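Local coordinates for uncharacterized protein DR_0571 (Deinococcus radiodurans R1, PDB 3C4N), which probably acts as an FAD-dependent oxidoreductase of the ETF-QO/FixC family and is seen here with ADP bound, at residues T193-E196 and G201-L204. Residues are numbered along the deposited sequence; the frame is centred on the assembly and turned at random.
With ADP (adenosine-5'-diphosphate), chain C.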
loop_
_atom_site.group_PDB
_atom_site.type_symbol
_atom_site.label_atom_id
_atom_site.label_comp_id
_atom_site.label_asym_id
_atom_site.label_seq_id
_atom_site.Cartn_x
_atom_site.Cartn_y
_atom_site.Cartn_z
ATOM N N THR A 193 6.949 -7.116 5.150
ATOM C CA THR A 193 8.366 -6.917 5.426
ATOM C C THR A 193 8.625 -6.776 6.930
ATOM O O THR A 193 8.028 -5.933 7.618
ATOM C CB THR A 193 8.861 -5.645 4.736
ATOM O OG1 THR A 193 8.276 -5.557 3.435
ATOM C CG2 THR A 193 10.361 -5.658 4.604
ATOM N N ARG A 194 9.526 -7.601 7.439
ATOM C CA ARG A 194 9.870 -7.559 8.845
ATOM C C ARG A 194 11.060 -6.631 8.997
ATOM O O ARG A 194 12.078 -6.792 8.332
ATOM C CB ARG A 194 10.206 -8.964 9.345
ATOM C CG ARG A 194 10.570 -9.048 10.818
ATOM C CD ARG A 194 10.717 -10.499 11.258
ATOM N NE ARG A 194 11.788 -11.208 10.551
ATOM C CZ ARG A 194 13.090 -10.973 10.715
ATOM N NH1 ARG A 194 13.494 -10.040 11.565
ATOM N NH2 ARG A 194 13.994 -11.677 10.038
ATOM N N ALA A 195 10.910 -5.638 9.859
ATOM C CA ALA A 195 11.972 -4.691 10.100
ATOM C C ALA A 195 12.783 -5.155 11.314
ATOM O O ALA A 195 12.234 -5.694 12.278
ATOM C CB ALA A 195 11.381 -3.303 10.336
ATOM N N GLU A 196 14.094 -4.944 11.236
ATOM C CA GLU A 196 15.038 -5.296 12.286
ATOM C C GLU A 196 15.867 -4.040 12.522
ATOM O O GLU A 196 16.418 -3.477 11.573
ATOM C CB GLU A 196 15.951 -6.413 11.809
ATOM C CG GLU A 196 17.045 -6.775 12.783
ATOM C CD GLU A 196 18.160 -7.561 12.129
ATOM O OE1 GLU A 196 17.856 -8.428 11.281
ATOM O OE2 GLU A 196 19.339 -7.321 12.467
ATOM N N GLY A 201 20.162 2.526 11.127
ATOM C CA GLY A 201 19.016 2.366 10.253
ATOM C C GLY A 201 18.171 1.131 10.506
ATOM O O GLY A 201 18.002 0.681 11.644
ATOM N N VAL A 202 17.637 0.574 9.428
ATOM C CA VAL A 202 16.794 -0.599 9.531
ATOM C C VAL A 202 17.205 -1.650 8.513
ATOM O O VAL A 202 17.775 -1.330 7.471
ATOM C CB VAL A 202 15.319 -0.209 9.302
ATOM C CG1 VAL A 202 14.410 -1.380 9.599
ATOM C CG2 VAL A 202 14.966 0.989 10.175
ATOM N N ARG A 203 16.948 -2.910 8.844
ATOM C CA ARG A 203 17.251 -4.018 7.953
ATOM C C ARG A 203 15.893 -4.606 7.608
ATOM O O ARG A 203 15.122 -4.970 8.491
ATOM C CB ARG A 203 18.122 -5.060 8.655
ATOM C CG ARG A 203 18.447 -6.275 7.794
ATOM C CD ARG A 203 19.216 -7.338 8.584
ATOM N NE ARG A 203 20.430 -6.809 9.205
ATOM C CZ ARG A 203 21.457 -6.295 8.535
ATOM N NH1 ARG A 203 21.426 -6.237 7.207
ATOM N NH2 ARG A 203 22.515 -5.837 9.197
ATOM N N LEU A 204 15.603 -4.683 6.315
ATOM C CA LEU A 204 14.327 -5.188 5.832
ATOM C C LEU A 204 14.409 -6.602 5.282
ATOM O O LEU A 204 15.184 -6.872 4.365
ATOM C CB LEU A 204 13.815 -4.257 4.742
ATOM C CG LEU A 204 13.829 -2.788 5.145
ATOM C CD1 LEU A 204 13.584 -1.925 3.928
ATOM C CD2 LEU A 204 12.782 -2.543 6.229
HETATM P PB ADP C . -0.838 -1.208 17.784
HETATM O O1B ADP C . -0.014 -0.636 18.848
HETATM O O2B ADP C . -1.393 -0.063 16.814
HETATM O O3B ADP C . -2.082 -2.024 18.414
HETATM P PA ADP C . -0.683 -3.437 16.362
HETATM O O1A ADP C . -0.325 -4.594 17.205
HETATM O O2A ADP C . -2.293 -3.265 16.365
HETATM O O3A ADP C . 0.058 -2.109 16.872
HETATM O "O5'" ADP C . -0.082 -3.508 14.881
HETATM C "C5'" ADP C . 1.180 -2.915 14.904
HETATM C "C4'" ADP C . 1.999 -3.367 13.725
HETATM O "O4'" ADP C . 3.434 -3.579 13.685
HETATM C "C3'" ADP C . 1.336 -4.701 13.578
HETATM O "O3'" ADP C . 0.122 -4.564 12.839
HETATM C "C2'" ADP C . 2.379 -5.585 12.890
HETATM O "O2'" ADP C . 1.849 -6.114 11.662
HETATM C "C1'" ADP C . 3.590 -4.631 12.697
HETATM N N9 ADP C . 4.859 -5.180 13.054
HETATM C C8 ADP C . 5.118 -5.880 14.243
HETATM N N7 ADP C . 6.377 -6.280 14.244
HETATM C C5 ADP C . 6.989 -5.836 13.114
HETATM C C6 ADP C . 8.316 -5.835 12.611
HETATM N N6 ADP C . 9.409 -6.123 13.456
HETATM N N1 ADP C . 8.555 -5.300 11.393
HETATM C C2 ADP C . 7.582 -4.744 10.672
HETATM N N3 ADP C . 6.375 -4.658 11.097
HETATM C C4 ADP C . 6.013 -5.121 12.362
#
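At the edge of the R203 guanidinium, near its plane, sits the carboxylate of E196, the two flat groups turned 56° from each other; the adenine of ADP meets the backbone of A195 through N1 and N6. E196 and R203 belong to the antiparallel β-hairpin of strands 194-198 and 201-205, part of the Rossmann-type sheet of this FAD-dependent oxidoreductase family. They form a hydrogen-bonded pair: E196 N reaches R203 O at 2.9 Å, and R203 N returns to E196 O at 2.8 Å. Both side chains carry CG anti to the backbone N, which runs them side by side in the same direction. Their salt bridge is long, E196 OE2 to R203 NE 3.5 Å, and its hydrogen bond weak. Without the carboxylate, as with an alanine here, R203 NE is likely to lose this acidic mate and the arginine stem some of its cover. A195 CB packs against V202 CG1, while T193 CG2 meets L204 CB at 3.7 Å. V67 and I223 also touch L204. Two backbone hydrogen bonds of A195 hold the adenine: ADP N6 donates to A195 O at 3.1 Å, and the N-H of A195 runs nearly straight (174°) to ADP N1, N to N1 2.8 Å.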